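Local structure of acyl-[acyl-carrier-protein]--UDP-N-acetylglucosamine O-acyltransferase (Helicobacter pylori, 1J2Z) at residues K3-K6 with T7-I10; C26-G29 with D30-L34; C165-A168 with G169-L173. The protein catalyses transfer of a (3R)-hydroxyacyl chain from acyl carrier protein to UDP-N-acetylglucosamine, the first step of lipid A biosynthesis. All coordinates share one frame; numbering follows the deposited sequence.

Overall arrangement
All three interactions are corners of a left-handed parallel beta-helix, each including six-residue spacing of aliphatic side chains. Interactions 1 and 2 lie in successive coils at the N-terminal end, their centres about 11 Å apart, and they touch directly: Ile-9 N to Cys-26 O and Ile-9 O to Ile-28 N, both 2.8 Å, are probable hydrogen bonds between neighbouring strands. Interaction 3 lies toward the other end, its centre about 39 Å from that of interaction 1 and about 33 Å from that of interaction 2. It lies nearest the ligand pocket, the Ala-168 side chain about 9 Å from bound octyl thioglucoside and that of Leu-173 about 11 Å from the side chain of Gln-157, which by similarity binds substrate.

Interaction 1: residues K3-K6 with T7-I10; sequences KIAK and TAII. With SO4 (sulfate ion), chain D.
Ile-4 lays its CG2 methyl against the delta methyl of Ile-10, six residues on, with CG2 and CD1 3.6 Å apart and the two side chains crossing at a slant. At Ile-10, CG1 stands anti to the carbonyl carbon (chi1 -53°) and the chain is then extended, which carries CD1 back across the turn to Ile-4. Both isoleucines also rest on Ile-22 of strand 21-22. Between them the backbone makes a type I turn from Ala-5 to Ala-8, in which Ala-8 N donates to Ala-5 O at 3.2 Å. This is the first corner of the left-handed beta-helix, where Ile-4 and Ile-10 hold equivalent places in the hexapeptide repeat. Two waters brace the turn: one bridges Ala-5 O (2.6 Å) and Ala-8 O, the other joins Ala-8 O to Lys-6 O. Thr-7 sets OG1 between its own N and carbonyl carbon, and that hydroxyl is hydrogen-bonded to Glu-24 OE2 and Phe-25 N. Outside the turn a sulfate, probably from the crystallisation liquor, is held by Lys-3, whose chain bends twice to bring NZ within 2.8 Å of sulfate O2. The backbone Lys-6 N adds a weak hydrogen bond to sulfate O3 at 3.3 Å.

Interaction 2: residues C26-G29 with D30-L34; sequences CVIG and DGVKL
The apolar contacts run from two branches of Ile-28. Its CG2 methyl packs on Val-32, 3.7 Å from CB and a little farther from CG1, the two side chains meeting at about a right angle. CG1 of Ile-28 anti to the carbonyl carbon (chi1 -58°) and an extended chi2 send the longer branch inward, away from the turn, where CD1 meets Leu-34 CD1 tip to tip at 4.1 Å. Leu-40 touches both Ile-28 and Leu-34, and Leu-46 of the next coil lies against Val-32 and Leu-34, so this cluster belongs to the buried core. The other methyl of Val-32, CG2, sits 3.7 Å from Gly-29 O. Among polar contacts, the backbone of the type I turn from Gly-29 to Val-32 is closed by a weak hydrogen bond, Val-32 N to Gly-29 O, long at 3.5 Å yet fairly straight at 162°. Asp-30, at the outer side of the turn, is hydrogen-bonded through OD1 to a tartrate, probably from the crystallisation liquor. Ile-28, Gly-29 and Val-32 fit the aliphatic, small, and small or beta-branched positions of the hexapeptide repeat that builds a corner of the left-handed parallel beta-helix.

Interaction 3: residues C165-A168 with G169-L173; sequences CMIA and GKSAL
Ser-171 turns its hydroxyl back on Ala-168: OG donates to Ala-168 O at 2.7 Å, approaching from above the carbonyl plane, 52° out of it. The two residues flank a corner of the left-handed parallel beta-helix, between strands 166-167 and 172-173, and Ile-167, Ala-168 and Ser-171 match the aliphatic, small, and small or beta-branched positions of its hexapeptide repeat. With OG beside its own backbone N and anti to the carbonyl carbon (chi1 -58°), the serine hydroxyl reaches across the corner to the carbonyl oxygen, while Ser-171 N stands 3.7 Å from the same Ala-168 O. That amide is instead hydrogen-bonded to Thr-153 OG1 of the preceding coil, a hydroxyl that also makes a weak hydrogen bond with Ala-168 O. Ala-168 O thus has two side-chain partners, the second of them weak, and Thr-153 ties both sides of the corner to the coil before it.

On the core side, Ile-167 sends CG2 toward Ser-171 CB, 4.1 Å away, and CD1 toward Leu-173, six residues on, the two larger side chains crossing at about a right angle. Ile-155 of strand 154-155 and Ile-161 of strand 160-161 lie against both, and Val-183 touches Leu-173 from strand 181-184. Facing away from the core, Lys-170 adopts a left-handed backbone conformation and extends to the third subunit, where NZ is hydrogen-bonded to Leu-152 O, so the corner also joins the trimer interface. Ala-172 in turn packs on Lys-170 of the second subunit. Within the core, Leu-173 CD2 comes to 3.9 Å from Ile-167 CD1.

Interaction 1: residues K3-K6 with T7-I10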
loop_
_atom_site.group_PDB
_atom_site.type_symbol
_atom_site.label_atom_id
_atom_site.label_comp_id
_atom_site.label_asym_id
_atom_site.label_seq_id
_atom_site.Cartn_x
_atom_site.Cartn_y
_atom_site.Cartn_z
ATOM N N LYS A 3 26.275 19.411 2.711
ATOM C CA LYS A 3 26.258 19.339 4.163
ATOM C C LYS A 3 25.818 17.982 4.702
ATOM O O LYS A 3 24.859 17.383 4.216
ATOM C CB LYS A 3 25.349 20.426 4.733
ATOM C CG LYS A 3 25.330 20.470 6.252
ATOM C CD LYS A 3 26.743 20.612 6.810
ATOM C CE LYS A 3 26.709 20.838 8.307
ATOM N NZ LYS A 3 25.887 22.034 8.621
ATOM N N ILE A 4 26.537 17.512 5.714
ATOM C CA ILE A 4 26.246 16.241 6.356
ATOM C C ILE A 4 25.783 16.514 7.784
ATOM O O ILE A 4 26.554 17.014 8.604
ATOM C CB ILE A 4 27.498 15.350 6.392
ATOM C CG1 ILE A 4 27.929 15.023 4.960
ATOM C CG2 ILE A 4 27.216 14.080 7.191
ATOM C CD1 ILE A 4 29.224 14.250 4.867
ATOM N N ALA A 5 24.523 16.193 8.071
ATOM C CA ALA A 5 23.963 16.409 9.402
ATOM C C ALA A 5 24.790 15.707 10.479
ATOM O O ALA A 5 25.181 14.548 10.326
ATOM C CB ALA A 5 22.520 15.920 9.446
ATOM N N LYS A 6 25.046 16.419 11.573
ATOM C CA LYS A 6 25.829 15.881 12.678
ATOM C C LYS A 6 25.128 14.720 13.382
ATOM O O LYS A 6 25.782 13.859 13.968
ATOM C CB LYS A 6 26.120 16.987 13.692
ATOM C CG LYS A 6 27.060 16.577 14.809
ATOM C CD LYS A 6 27.413 17.770 15.688
ATOM C CE LYS A 6 28.037 18.900 14.871
ATOM N NZ LYS A 6 29.273 18.470 14.155
ATOM N N THR A 7 23.799 14.704 13.332
ATOM C CA THR A 7 23.026 13.646 13.974
ATOM C C THR A 7 23.026 12.345 13.174
ATOM O O THR A 7 22.674 11.291 13.701
ATOM C CB THR A 7 21.562 14.063 14.168
ATOM O OG1 THR A 7 21.004 14.411 12.898
ATOM C CG2 THR A 7 21.457 15.253 15.123
ATOM N N ALA A 8 23.397 12.419 11.902
ATOM C CA ALA A 8 23.429 11.226 11.059
ATOM C C ALA A 8 24.467 10.226 11.568
ATOM O O ALA A 8 25.527 10.622 12.054
ATOM C CB ALA A 8 23.744 11.615 9.611
ATOM N N ILE A 9 24.148 8.937 11.473
ATOM C CA ILE A 9 25.063 7.881 11.900
ATOM C C ILE A 9 25.673 7.298 10.632
ATOM O O ILE A 9 24.978 6.684 9.819
ATOM C CB ILE A 9 24.339 6.756 12.665
ATOM C CG1 ILE A 9 23.674 7.320 13.925
ATOM C CG2 ILE A 9 25.347 5.659 13.053
ATOM C CD1 ILE A 9 24.651 7.955 14.919
ATOM N N ILE A 10 26.975 7.490 10.474
ATOM C CA ILE A 10 27.681 7.039 9.282
ATOM C C ILE A 10 28.889 6.175 9.624
ATOM O O ILE A 10 29.827 6.635 10.268
ATOM C CB ILE A 10 28.160 8.260 8.471
ATOM C CG1 ILE A 10 26.977 9.196 8.202
ATOM C CG2 ILE A 10 28.807 7.808 7.163
ATOM C CD1 ILE A 10 27.383 10.521 7.600
HETATM S S SO4 D . 24.083 20.293 11.381
HETATM O O1 SO4 D . 23.888 20.536 12.807
HETATM O O2 SO4 D . 24.004 21.550 10.658
HETATM O O3 SO4 D . 25.381 19.687 11.149
HETATM O O4 SO4 D . 23.053 19.392 10.866
HETATM O O HOH W 1 26.931 12.722 11.054
HETATM O O HOH W 2 26.830 10.787 14.526
#

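Interaction 2: residues C26-G29 with D30-L34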
loop_
_atom_site.group_PDB
_atom_site.type_symbol
_atom_site.label_atom_id
_atom_site.label_comp_id
_atom_site.label_asym_id
_atom_site.label_seq_id
_atom_site.Cartn_x
_atom_site.Cartn_y
_atom_site.Cartn_z
ATOM N N CYS A 26 20.146 10.186 9.362
ATOM C CA CYS A 26 20.303 9.118 8.379
ATOM C C CYS A 26 21.133 8.019 9.032
ATOM O O CYS A 26 21.933 8.296 9.925
ATOM C CB CYS A 26 21.019 9.614 7.119
ATOM S SG CYS A 26 19.973 10.521 5.948
ATOM N N VAL A 27 20.926 6.776 8.609
ATOM C CA VAL A 27 21.688 5.645 9.136
ATOM C C VAL A 27 22.370 4.997 7.939
ATOM O O VAL A 27 21.706 4.468 7.043
ATOM C CB VAL A 27 20.781 4.614 9.837
ATOM C CG1 VAL A 27 21.624 3.445 10.360
ATOM C CG2 VAL A 27 20.047 5.282 10.991
ATOM N N ILE A 28 23.699 5.059 7.928
ATOM C CA ILE A 28 24.497 4.533 6.828
ATOM C C ILE A 28 25.471 3.444 7.276
ATOM O O ILE A 28 26.405 3.709 8.035
ATOM C CB ILE A 28 25.254 5.703 6.158
ATOM C CG1 ILE A 28 24.228 6.736 5.678
ATOM C CG2 ILE A 28 26.129 5.201 5.010
ATOM C CD1 ILE A 28 24.828 7.975 5.059
ATOM N N GLY A 29 25.233 2.226 6.789
ATOM C CA GLY A 29 26.046 1.068 7.136
ATOM C C GLY A 29 27.460 1.032 6.577
ATOM O O GLY A 29 27.838 1.856 5.738
ATOM N N ASP A 30 28.238 0.049 7.019
ATOM C CA ASP A 30 29.624 -0.050 6.601
ATOM C C ASP A 30 29.918 -0.548 5.189
ATOM O O ASP A 30 31.075 -0.612 4.804
ATOM C CB ASP A 30 30.434 -0.866 7.619
ATOM C CG ASP A 30 29.956 -2.296 7.755
ATOM O OD1 ASP A 30 29.327 -2.817 6.812
ATOM O OD2 ASP A 30 30.235 -2.906 8.810
ATOM N N GLY A 31 28.890 -0.885 4.418
ATOM C CA GLY A 31 29.124 -1.343 3.058
ATOM C C GLY A 31 28.550 -0.388 2.021
ATOM O O GLY A 31 28.484 -0.710 0.838
ATOM N N VAL A 32 28.149 0.799 2.464
ATOM C CA VAL A 32 27.549 1.785 1.575
ATOM C C VAL A 32 28.550 2.686 0.857
ATOM O O VAL A 32 29.610 3.019 1.390
ATOM C CB VAL A 32 26.551 2.697 2.356
ATOM C CG1 VAL A 32 25.968 3.761 1.429
ATOM C CG2 VAL A 32 25.429 1.849 2.966
ATOM N N LYS A 33 28.193 3.075 -0.361
ATOM C CA LYS A 33 29.007 3.971 -1.166
ATOM C C LYS A 33 28.069 5.003 -1.775
ATOM O O LYS A 33 27.043 4.650 -2.358
ATOM C CB LYS A 33 29.718 3.206 -2.280
ATOM C CG LYS A 33 30.652 2.120 -1.778
ATOM C CD LYS A 33 31.208 1.309 -2.925
ATOM C CE LYS A 33 32.095 0.198 -2.404
ATOM N NZ LYS A 33 31.414 -0.606 -1.349
ATOM N N LEU A 34 28.406 6.276 -1.619
ATOM C CA LEU A 34 27.587 7.347 -2.168
ATOM C C LEU A 34 28.453 8.168 -3.114
ATOM O O LEU A 34 29.424 8.798 -2.695
ATOM C CB LEU A 34 27.051 8.240 -1.043
ATOM C CG LEU A 34 26.257 7.558 0.080
ATOM C CD1 LEU A 34 25.834 8.601 1.102
ATOM C CD2 LEU A 34 25.034 6.852 -0.497
#

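Interaction 3: residues C165-A168 with G169-L173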
loop_
_atom_site.group_PDB
_atom_site.type_symbol
_atom_site.label_atom_id
_atom_site.label_comp_id
_atom_site.label_asym_id
_atom_site.label_seq_id
_atom_site.Cartn_x
_atom_site.Cartn_y
_atom_site.Cartn_z
ATOM N N CYS A 165 7.329 0.107 -22.368
ATOM C CA CYS A 165 6.009 -0.381 -21.990
ATOM C C CYS A 165 5.304 0.480 -20.958
ATOM O O CYS A 165 5.932 1.199 -20.178
ATOM C CB CYS A 165 6.096 -1.810 -21.454
ATOM S SG CYS A 165 6.427 -3.053 -22.709
ATOM N N MET A 166 3.981 0.406 -20.967
ATOM C CA MET A 166 3.177 1.145 -20.010
ATOM C C MET A 166 2.241 0.161 -19.331
ATOM O O MET A 166 1.523 -0.578 -19.999
ATOM C CB MET A 166 2.359 2.235 -20.705
ATOM C CG MET A 166 1.566 3.106 -19.739
ATOM S SD MET A 166 0.739 4.481 -20.563
ATOM C CE MET A 166 2.105 5.648 -20.716
ATOM N N ILE A 167 2.256 0.147 -18.004
ATOM C CA ILE A 167 1.392 -0.747 -17.249
ATOM C C ILE A 167 0.434 0.087 -16.408
ATOM O O ILE A 167 0.863 0.880 -15.567
ATOM C CB ILE A 167 2.212 -1.655 -16.319
ATOM C CG1 ILE A 167 3.328 -2.324 -17.111
ATOM C CG2 ILE A 167 1.314 -2.720 -15.696
ATOM C CD1 ILE A 167 4.177 -3.230 -16.282
ATOM N N ALA A 168 -0.861 -0.091 -16.642
ATOM C CA ALA A 168 -1.884 0.651 -15.910
ATOM C C ALA A 168 -1.854 0.347 -14.416
ATOM O O ALA A 168 -1.413 -0.720 -13.999
ATOM C CB ALA A 168 -3.264 0.329 -16.477
ATOM N N GLY A 169 -2.334 1.289 -13.614
ATOM C CA GLY A 169 -2.355 1.091 -12.178
ATOM C C GLY A 169 -3.268 -0.047 -11.758
ATOM O O GLY A 169 -4.125 -0.481 -12.524
ATOM N N LYS A 170 -3.077 -0.528 -10.533
ATOM C CA LYS A 170 -3.876 -1.620 -9.981
ATOM C C LYS A 170 -3.869 -2.909 -10.799
ATOM O O LYS A 170 -4.810 -3.696 -10.731
ATOM C CB LYS A 170 -5.322 -1.163 -9.760
ATOM C CG LYS A 170 -5.532 -0.403 -8.461
ATOM C CD LYS A 170 -6.997 -0.079 -8.245
ATOM C CE LYS A 170 -7.255 0.375 -6.817
ATOM N NZ LYS A 170 -7.021 -0.728 -5.840
ATOM N N SER A 171 -2.811 -3.136 -11.567
ATOM C CA SER A 171 -2.733 -4.357 -12.358
ATOM C C SER A 171 -1.949 -5.414 -11.592
ATOM O O SER A 171 -1.242 -5.110 -10.629
ATOM C CB SER A 171 -2.027 -4.095 -13.690
ATOM O OG SER A 171 -2.679 -3.088 -14.436
ATOM N N ALA A 172 -2.091 -6.660 -12.027
ATOM C CA ALA A 172 -1.377 -7.785 -11.442
ATOM C C ALA A 172 -0.808 -8.492 -12.667
ATOM O O ALA A 172 -1.542 -9.148 -13.404
ATOM C CB ALA A 172 -2.340 -8.700 -10.686
ATOM N N LEU A 173 0.493 -8.338 -12.894
ATOM C CA LEU A 173 1.136 -8.930 -14.065
ATOM C C LEU A 173 1.905 -10.209 -13.754
ATOM O O LEU A 173 2.808 -10.220 -12.912
ATOM C CB LEU A 173 2.071 -7.899 -14.710
ATOM C CG LEU A 173 2.735 -8.242 -16.046
ATOM C CD1 LEU A 173 1.668 -8.487 -17.125
ATOM C CD2 LEU A 173 3.645 -7.085 -16.459
#